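Long-range contacts in Fe-regulated protein B (Neisseria meningitidis, PDB 4AIP), which is a TonB-dependent outer-membrane transporter that takes up iron, possibly as a siderophore complex, through a beta-barrel filled by a plug domain: residues S148-A153 against A166-T171; R68-T73 against V144-V149; D122-D127 against N329-E334. All blocks are in the same frame, centred on the assembly; numbering follows the deposited sequence.

Contact 1 (S148-A153 against A166-T171)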
loop_
_atom_site.group_PDB
_atom_site.type_symbol
_atom_site.label_atom_id
_atom_site.label_comp_id
_atom_site.label_asym_id
_atom_site.label_seq_id
_atom_site.Cartn_x
_atom_site.Cartn_y
_atom_site.Cartn_z
ATOM N N SER B 148 -19.228 -24.666 -8.266
ATOM C CA SER B 148 -19.872 -25.789 -8.933
ATOM C C SER B 148 -18.914 -26.252 -10.027
ATOM O O SER B 148 -17.921 -25.575 -10.335
ATOM C CB SER B 148 -21.182 -25.323 -9.600
ATOM O OG SER B 148 -22.244 -25.053 -8.664
ATOM N N VAL B 149 -19.206 -27.406 -10.606
ATOM C CA VAL B 149 -18.323 -28.029 -11.626
ATOM C C VAL B 149 -19.200 -28.657 -12.713
ATOM O O VAL B 149 -20.319 -29.114 -12.461
ATOM C CB VAL B 149 -17.309 -29.044 -10.979
ATOM C CG1 VAL B 149 -18.033 -30.242 -10.508
ATOM C CG2 VAL B 149 -16.194 -29.439 -11.907
ATOM N N GLN B 150 -18.717 -28.588 -13.932
ATOM C CA GLN B 150 -19.383 -29.227 -15.051
ATOM C C GLN B 150 -18.269 -29.846 -15.865
ATOM O O GLN B 150 -17.257 -29.165 -16.193
ATOM C CB GLN B 150 -20.312 -28.248 -15.839
ATOM C CG GLN B 150 -19.751 -27.543 -17.096
ATOM C CD GLN B 150 -19.584 -28.423 -18.403
ATOM O OE1 GLN B 150 -19.943 -29.612 -18.496
ATOM N NE2 GLN B 150 -19.002 -27.791 -19.412
ATOM N N LYS B 151 -18.439 -31.132 -16.173
ATOM C CA LYS B 151 -17.317 -31.957 -16.641
ATOM C C LYS B 151 -17.574 -32.403 -18.041
ATOM O O LYS B 151 -18.714 -32.728 -18.386
ATOM C CB LYS B 151 -17.140 -33.166 -15.737
ATOM C CG LYS B 151 -17.028 -32.815 -14.270
ATOM C CD LYS B 151 -16.720 -34.073 -13.408
ATOM C CE LYS B 151 -17.402 -33.904 -12.061
ATOM N NZ LYS B 151 -16.909 -34.791 -10.993
ATOM N N GLY B 152 -16.524 -32.406 -18.866
ATOM C CA GLY B 152 -16.674 -32.813 -20.290
ATOM C C GLY B 152 -17.451 -31.754 -21.100
ATOM O O GLY B 152 -17.606 -30.574 -20.661
ATOM N N ALA B 153 -17.944 -32.167 -22.272
ATOM C CA ALA B 153 -18.646 -31.289 -23.202
ATOM C C ALA B 153 -20.013 -30.954 -22.617
ATOM O O ALA B 153 -20.737 -31.848 -22.142
ATOM C CB ALA B 153 -18.769 -31.937 -24.561
ATOM N N ALA B 166 -15.745 -27.067 -16.666
ATOM C CA ALA B 166 -15.425 -25.804 -16.017
ATOM C C ALA B 166 -15.609 -25.817 -14.512
ATOM O O ALA B 166 -16.521 -26.481 -13.983
ATOM C CB ALA B 166 -16.262 -24.743 -16.612
ATOM N N ILE B 167 -14.723 -25.113 -13.806
ATOM C CA ILE B 167 -15.073 -24.696 -12.437
ATOM C C ILE B 167 -15.877 -23.390 -12.577
ATOM O O ILE B 167 -15.470 -22.489 -13.338
ATOM C CB ILE B 167 -13.852 -24.516 -11.505
ATOM C CG1 ILE B 167 -13.267 -25.862 -11.162
ATOM C CG2 ILE B 167 -14.272 -23.909 -10.172
ATOM C CD1 ILE B 167 -12.329 -26.325 -12.118
ATOM N N ILE B 168 -17.020 -23.336 -11.895
ATOM C CA ILE B 168 -17.948 -22.258 -11.992
ATOM C C ILE B 168 -18.202 -21.668 -10.601
ATOM O O ILE B 168 -18.602 -22.379 -9.659
ATOM C CB ILE B 168 -19.262 -22.801 -12.538
ATOM C CG1 ILE B 168 -19.022 -23.442 -13.948
ATOM C CG2 ILE B 168 -20.384 -21.723 -12.456
ATOM C CD1 ILE B 168 -20.301 -24.097 -14.531
ATOM N N ALA B 169 -17.979 -20.368 -10.475
ATOM C CA ALA B 169 -18.075 -19.717 -9.171
ATOM C C ALA B 169 -18.847 -18.461 -9.337
ATOM O O ALA B 169 -18.739 -17.819 -10.397
ATOM C CB ALA B 169 -16.690 -19.397 -8.636
ATOM N N LYS B 170 -19.593 -18.124 -8.276
ATOM C CA LYS B 170 -20.335 -16.865 -8.130
ATOM C C LYS B 170 -19.736 -16.096 -6.969
ATOM O O LYS B 170 -19.439 -16.691 -5.936
ATOM C CB LYS B 170 -21.815 -17.151 -7.867
ATOM C CG LYS B 170 -22.458 -18.011 -8.937
ATOM C CD LYS B 170 -23.957 -17.919 -8.882
ATOM C CE LYS B 170 -24.623 -18.657 -10.056
ATOM N NZ LYS B 170 -25.888 -19.277 -9.599
ATOM N N THR B 171 -19.507 -14.797 -7.157
ATOM C CA THR B 171 -19.047 -13.933 -6.085
ATOM C C THR B 171 -20.169 -13.716 -5.048
ATOM O O THR B 171 -21.370 -13.894 -5.305
ATOM C CB THR B 171 -18.562 -12.600 -6.616
ATOM O OG1 THR B 171 -19.626 -12.045 -7.415
ATOM C CG2 THR B 171 -17.331 -12.817 -7.471
#
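Ser-148 and Ile-168 form an antiparallel hydrogen-bonded pair, joined by two backbone bonds. Ser-148 N reaches Ile-168 O at 2.8 Å. Ile-168 N meets Ser-148 O at 2.9 Å. Gln-150 and Ala-166 are the next such pair. Gln-150 N binds Ala-166 O at 3.0 Å. The return bond, from Ala-166 N to Gln-150 O, is modelled short, and the place of that oxygen is less sure. Between them lies the non-hydrogen-bonded pair Val-149 and Ile-167, with CA atoms 4.7 Å apart. Here a CA-H...O contact adds to the bonds, Val-149 CA to Ala-166 O at 3.3 Å.

Side chains add a little packing. The methyl Val-149 CG2, anti to the backbone N, lies near the carbonyl oxygen Ala-166 O, at 3.6 Å. Val-149 and Ile-167 share one face of the sheet and pack on Leu-109 and Leu-107 respectively. Ser-148, Gln-150, Ala-166 and Ile-168 share the other face. There Gln-150 CG lies 4.3 Å from Ile-168 CD1.

The pairing joins neighbouring strands 144-151 and 165-171 in the four-stranded mixed sheet of the plug. Main-chain bonds carry this contact, while its side chains divide into a buried apolar face and a more exposed mixed one.

Contact 2 (R68-T73 against V144-V149)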
loop_
_atom_site.group_PDB
_atom_site.type_symbol
_atom_site.label_atom_id
_atom_site.label_comp_id
_atom_site.label_asym_id
_atom_site.label_seq_id
_atom_site.Cartn_x
_atom_site.Cartn_y
_atom_site.Cartn_z
ATOM N N ARG B 68 -21.959 -31.067 -10.914
ATOM C CA ARG B 68 -22.006 -30.995 -9.474
ATOM C C ARG B 68 -22.205 -29.533 -9.120
ATOM O O ARG B 68 -21.308 -28.681 -9.303
ATOM C CB ARG B 68 -20.785 -31.625 -8.839
ATOM C CG ARG B 68 -21.129 -32.707 -7.803
ATOM C CD ARG B 68 -19.998 -33.728 -7.802
ATOM N NE ARG B 68 -20.058 -34.616 -6.624
ATOM C CZ ARG B 68 -19.344 -35.750 -6.501
ATOM N NH1 ARG B 68 -18.539 -36.157 -7.493
ATOM N NH2 ARG B 68 -19.478 -36.518 -5.407
ATOM N N THR B 69 -23.433 -29.249 -8.696
ATOM C CA THR B 69 -23.861 -27.914 -8.373
ATOM C C THR B 69 -23.549 -27.692 -6.912
ATOM O O THR B 69 -23.828 -28.538 -6.096
ATOM C CB THR B 69 -25.395 -27.706 -8.690
ATOM O OG1 THR B 69 -25.609 -27.799 -10.111
ATOM C CG2 THR B 69 -25.893 -26.335 -8.201
ATOM N N ASN B 70 -23.001 -26.520 -6.595
ATOM C CA ASN B 70 -22.822 -26.091 -5.208
ATOM C C ASN B 70 -22.009 -27.066 -4.413
ATOM O O ASN B 70 -22.437 -27.519 -3.363
ATOM C CB ASN B 70 -24.177 -25.886 -4.509
ATOM C CG ASN B 70 -24.860 -24.605 -4.928
ATOM O OD1 ASN B 70 -24.386 -23.886 -5.786
ATOM N ND2 ASN B 70 -25.975 -24.307 -4.298
ATOM N N ILE B 71 -20.844 -27.403 -4.945
ATOM C CA ILE B 71 -19.892 -28.270 -4.257
ATOM C C ILE B 71 -19.463 -27.620 -2.961
ATOM O O ILE B 71 -19.362 -28.261 -1.936
ATOM C CB ILE B 71 -18.630 -28.465 -5.100
ATOM C CG1 ILE B 71 -18.862 -29.486 -6.182
ATOM C CG2 ILE B 71 -17.473 -28.953 -4.287
ATOM C CD1 ILE B 71 -17.700 -29.520 -7.101
ATOM N N VAL B 72 -19.218 -26.326 -3.033
ATOM C CA VAL B 72 -18.889 -25.547 -1.867
ATOM C C VAL B 72 -19.958 -24.508 -1.691
ATOM O O VAL B 72 -20.300 -23.813 -2.624
ATOM C CB VAL B 72 -17.543 -24.839 -2.046
ATOM C CG1 VAL B 72 -17.193 -24.105 -0.792
ATOM C CG2 VAL B 72 -16.455 -25.853 -2.442
ATOM N N THR B 73 -20.490 -24.421 -0.487
ATOM C CA THR B 73 -21.407 -23.374 -0.179
ATOM C C THR B 73 -20.670 -22.424 0.740
ATOM O O THR B 73 -19.701 -22.785 1.433
ATOM C CB THR B 73 -22.701 -23.811 0.549
ATOM O OG1 THR B 73 -22.413 -24.521 1.701
ATOM C CG2 THR B 73 -23.372 -24.733 -0.093
ATOM N N VAL B 144 -15.786 -15.786 -3.130
ATOM C CA VAL B 144 -16.834 -16.562 -3.781
ATOM C C VAL B 144 -17.934 -16.981 -2.844
ATOM O O VAL B 144 -17.698 -17.075 -1.653
ATOM C CB VAL B 144 -16.252 -17.773 -4.646
ATOM C CG1 VAL B 144 -14.991 -17.384 -5.314
ATOM C CG2 VAL B 144 -15.931 -18.939 -3.814
ATOM N N LYS B 145 -19.146 -17.191 -3.357
ATOM C CA LYS B 145 -20.205 -17.732 -2.514
ATOM C C LYS B 145 -20.556 -19.150 -2.842
ATOM O O LYS B 145 -21.049 -19.847 -1.993
ATOM C CB LYS B 145 -21.463 -16.869 -2.514
ATOM C CG LYS B 145 -22.513 -17.256 -3.485
ATOM C CD LYS B 145 -23.241 -16.041 -4.011
ATOM C CE LYS B 145 -24.521 -16.414 -4.728
ATOM N NZ LYS B 145 -25.602 -16.893 -3.854
ATOM N N VAL B 146 -20.346 -19.575 -4.075
ATOM C CA VAL B 146 -20.537 -20.962 -4.476
ATOM C C VAL B 146 -19.496 -21.345 -5.519
ATOM O O VAL B 146 -19.016 -20.494 -6.305
ATOM C CB VAL B 146 -21.941 -21.222 -5.072
ATOM C CG1 VAL B 146 -22.967 -21.387 -3.974
ATOM C CG2 VAL B 146 -22.416 -20.111 -5.942
ATOM N N VAL B 147 -19.117 -22.624 -5.462
ATOM C CA VAL B 147 -18.350 -23.281 -6.504
ATOM C C VAL B 147 -19.149 -24.489 -6.950
ATOM O O VAL B 147 -19.698 -25.230 -6.126
ATOM C CB VAL B 147 -16.957 -23.699 -6.010
ATOM C CG1 VAL B 147 -16.140 -24.199 -7.136
ATOM C CG2 VAL B 147 -16.251 -22.506 -5.371
ATOM N N SER B 148 -19.228 -24.666 -8.266
ATOM C CA SER B 148 -19.872 -25.789 -8.933
ATOM C C SER B 148 -18.914 -26.252 -10.027
ATOM O O SER B 148 -17.921 -25.575 -10.335
ATOM C CB SER B 148 -21.182 -25.323 -9.600
ATOM O OG SER B 148 -22.244 -25.053 -8.664
ATOM N N VAL B 149 -19.206 -27.406 -10.606
ATOM C CA VAL B 149 -18.323 -28.029 -11.626
ATOM C C VAL B 149 -19.200 -28.657 -12.713
ATOM O O VAL B 149 -20.319 -29.114 -12.461
ATOM C CB VAL B 149 -17.309 -29.044 -10.979
ATOM C CG1 VAL B 149 -18.033 -30.242 -10.508
ATOM C CG2 VAL B 149 -16.194 -29.439 -11.907
#
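Arg-68 and Val-149 exchange two backbone hydrogen bonds. Arg-68 N to Val-149 O measures 3.0 Å, and Val-149 N to Arg-68 O 2.8 Å. Next along, the Ser-148 hydroxyl replaces a main-chain acceptor. Asn-70 N points almost straight at Ser-148 OG, 2.6 Å away with an angle of 173° at the hydrogen. The serine torsion sets this up: OG lies anti to the carbonyl carbon, chi1 -73°. The amide oxygen Asn-70 OD1 packs obliquely on the methyl Val-146 CG1 at 3.4 Å.

Between Arg-68 and Val-72 the register shifts by two. Part of this is a classic beta bulge in the edge strand 67-73 of the plug sheet, with Ile-71 and Val-72 both facing Val-147. Their N atoms make two weak bonds to Val-147 O. Val-147 N returns a bond to Val-72 O at 3.3 Å.

Apolar side chains meet beside the bonds. Ile-71 CD1 meets Val-149 CG1 at a slant, at 3.5 Å. Val-72 and Val-147 lie side by side, CB to CB 4.2 Å. Beyond them, Leu-88 and Leu-89 pack on Val-72, and Met-85 on Val-147. Arg-68 forms a salt bridge with Glu-590, and Thr-69 OG1 is bonded to Asp-61.

Contact 3 (D122-D127 against N329-E334)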
loop_
_atom_site.group_PDB
_atom_site.type_symbol
_atom_site.label_atom_id
_atom_site.label_comp_id
_atom_site.label_asym_id
_atom_site.label_seq_id
_atom_site.Cartn_x
_atom_site.Cartn_y
_atom_site.Cartn_z
ATOM N N ASP B 122 -18.809 -15.288 -12.002
ATOM C CA ASP B 122 -19.954 -14.490 -12.409
ATOM C C ASP B 122 -20.160 -14.587 -13.934
ATOM O O ASP B 122 -20.518 -13.597 -14.588
ATOM C CB ASP B 122 -19.712 -13.039 -12.015
ATOM C CG ASP B 122 -19.580 -12.849 -10.507
ATOM O OD1 ASP B 122 -20.284 -13.557 -9.748
ATOM O OD2 ASP B 122 -18.796 -11.982 -10.097
ATOM N N ASN B 123 -19.882 -15.769 -14.486
ATOM C CA ASN B 123 -20.107 -16.032 -15.896
ATOM C C ASN B 123 -19.244 -15.143 -16.826
ATOM O O ASN B 123 -19.740 -14.636 -17.834
ATOM C CB ASN B 123 -21.590 -15.921 -16.257
ATOM C CG ASN B 123 -21.953 -16.767 -17.480
ATOM O OD1 ASN B 123 -21.195 -17.667 -17.897
ATOM N ND2 ASN B 123 -23.108 -16.455 -18.086
ATOM N N ALA B 124 -17.971 -14.966 -16.452
ATOM C CA ALA B 124 -16.956 -14.318 -17.315
ATOM C C ALA B 124 -15.672 -15.154 -17.297
ATOM O O ALA B 124 -15.229 -15.608 -16.227
ATOM C CB ALA B 124 -16.685 -12.920 -16.774
ATOM N N TYR B 125 -15.044 -15.375 -18.452
ATOM C CA TYR B 125 -13.903 -16.286 -18.487
ATOM C C TYR B 125 -13.075 -16.040 -19.730
ATOM O O TYR B 125 -13.613 -15.825 -20.815
ATOM C CB TYR B 125 -14.378 -17.738 -18.414
ATOM C CG TYR B 125 -15.557 -18.098 -19.357
ATOM C CD1 TYR B 125 -16.890 -17.769 -19.021
ATOM C CD2 TYR B 125 -15.345 -18.788 -20.525
ATOM C CE1 TYR B 125 -17.959 -18.123 -19.821
ATOM C CE2 TYR B 125 -16.412 -19.149 -21.362
ATOM C CZ TYR B 125 -17.723 -18.796 -21.014
ATOM O OH TYR B 125 -18.799 -19.135 -21.847
ATOM N N SER B 126 -11.758 -16.058 -19.569
ATOM C CA SER B 126 -10.858 -15.874 -20.677
ATOM C C SER B 126 -10.366 -17.280 -21.021
ATOM O O SER B 126 -10.559 -18.217 -20.200
ATOM C CB SER B 126 -9.673 -15.026 -20.230
ATOM O OG SER B 126 -8.663 -15.048 -21.253
ATOM N N ASP B 127 -9.762 -17.477 -22.191
ATOM C CA ASP B 127 -9.127 -18.810 -22.408
ATOM C C ASP B 127 -7.671 -18.612 -22.789
ATOM O O ASP B 127 -7.010 -19.559 -23.212
ATOM C CB ASP B 127 -9.882 -19.676 -23.444
ATOM C CG ASP B 127 -9.718 -19.155 -24.898
ATOM O OD1 ASP B 127 -9.079 -18.081 -25.130
ATOM O OD2 ASP B 127 -10.219 -19.865 -25.813
ATOM N N ASN B 329 -25.504 -10.454 -18.792
ATOM C CA ASN B 329 -24.198 -10.327 -18.165
ATOM C C ASN B 329 -23.466 -9.525 -19.288
ATOM O O ASN B 329 -23.619 -9.839 -20.470
ATOM C CB ASN B 329 -23.632 -11.776 -18.047
ATOM C CG ASN B 329 -22.232 -11.838 -17.617
ATOM O OD1 ASN B 329 -21.805 -11.049 -16.837
ATOM N ND2 ASN B 329 -21.523 -12.822 -18.038
ATOM N N ALA B 330 -22.747 -8.469 -18.927
ATOM C CA ALA B 330 -21.772 -7.840 -19.842
ATOM C C ALA B 330 -20.631 -7.489 -18.937
ATOM O O ALA B 330 -20.841 -6.989 -17.842
ATOM C CB ALA B 330 -22.339 -6.577 -20.505
ATOM N N TYR B 331 -19.413 -7.757 -19.355
ATOM C CA TYR B 331 -18.333 -7.620 -18.419
ATOM C C TYR B 331 -17.097 -7.222 -19.153
ATOM O O TYR B 331 -17.043 -7.320 -20.364
ATOM C CB TYR B 331 -18.066 -8.977 -17.739
ATOM C CG TYR B 331 -17.643 -10.127 -18.649
ATOM C CD1 TYR B 331 -16.312 -10.335 -18.949
ATOM C CD2 TYR B 331 -18.588 -11.019 -19.163
ATOM C CE1 TYR B 331 -15.908 -11.384 -19.776
ATOM C CE2 TYR B 331 -18.203 -12.077 -19.954
ATOM C CZ TYR B 331 -16.866 -12.243 -20.258
ATOM O OH TYR B 331 -16.504 -13.288 -21.024
ATOM N N VAL B 332 -16.079 -6.841 -18.395
ATOM C CA VAL B 332 -14.718 -6.656 -18.928
ATOM C C VAL B 332 -13.726 -7.250 -17.940
ATOM O O VAL B 332 -13.700 -6.849 -16.799
ATOM C CB VAL B 332 -14.408 -5.158 -19.225
ATOM C CG1 VAL B 332 -14.767 -4.307 -18.059
ATOM C CG2 VAL B 332 -12.987 -4.915 -19.581
ATOM N N LEU B 333 -12.938 -8.224 -18.399
ATOM C CA LEU B 333 -12.058 -9.009 -17.583
ATOM C C LEU B 333 -10.675 -8.618 -18.029
ATOM O O LEU B 333 -10.398 -8.553 -19.261
ATOM C CB LEU B 333 -12.280 -10.467 -17.930
ATOM C CG LEU B 333 -12.194 -11.605 -16.940
ATOM C CD1 LEU B 333 -12.394 -12.875 -17.730
ATOM C CD2 LEU B 333 -10.876 -11.634 -16.219
ATOM N N GLU B 334 -9.823 -8.359 -17.041
ATOM C CA GLU B 334 -8.439 -7.974 -17.294
ATOM C C GLU B 334 -7.526 -8.912 -16.625
ATOM O O GLU B 334 -7.702 -9.216 -15.425
ATOM C CB GLU B 334 -8.105 -6.625 -16.704
ATOM C CG GLU B 334 -8.823 -5.499 -17.348
ATOM C CD GLU B 334 -8.188 -5.038 -18.710
ATOM O OE1 GLU B 334 -6.973 -5.358 -18.992
ATOM O OE2 GLU B 334 -8.934 -4.308 -19.446
#
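The irregular loop 122-127 passes over strand 329-334 with its end-to-end direction turned 47° from that of the strand, and the nearest CA atoms, those of Ala-124 and Tyr-331, are 6.9 Å apart. The CB of Ala-124 points toward the strand and rests over the centre of the Tyr-331 ring, a CH-pi contact on the ring face. Tyr-331 CG stands between its backbone N and carbonyl carbon, chi1 62°, which brings the ring face against Ala-124. The phenol oxygen reaches past the alanine, with Tyr-331 OH 3.6 Å from Tyr-125 N.

Leu-333 continues the row on the same side of the strand. Its CD1 branch does the touching: Leu-333 CD1 lies 3.7 Å from Tyr-125 N and is as close to Ser-126 N. The same methyl is 4.4 Å from Ala-124 CB.

This is a meeting of plug and barrel in the TonB-dependent receptor fold. Asn-329, Tyr-331 and Leu-333 alternate along the barrel strand and turn inward to the plug.

At the other end, the side chains of Asn-123 and Asn-329 cross, with their amide planes nearly parallel, 16° apart. Both asparagines also touch Asn-365 of strand 355-371.

Tyr-125 turns away from the strand, its OH bonded to Ile-160 N and its ring in a cation-pi contact with Lys-120. Asp-122 OD2 accepts from Thr-171 OG1, and Asp-127 forms a salt bridge with the barrel residue Lys-439.

Contacts 1 and 2 lie within the plug sheet and share strand 144-151, which pairs with 165-171 in one and with the edge strand 67-73 in the other. Both are partly buried. Contact 1 has regular pairing, whereas contact 2 is broken by a bulge and borrows a serine hydroxyl. Contact 3 is buried and joins plug to barrel. It rests largely on side-chain packing from the barrel strand against a loop. Contact 1 touches both others: Lys-170 probably hydrogen-bonds to Lys-145 and Val-146 of contact 2, and Ala-169 to Asp-122 of contact 3. Contacts 2 and 3 do not touch, their nearest atoms about 7 Å apart.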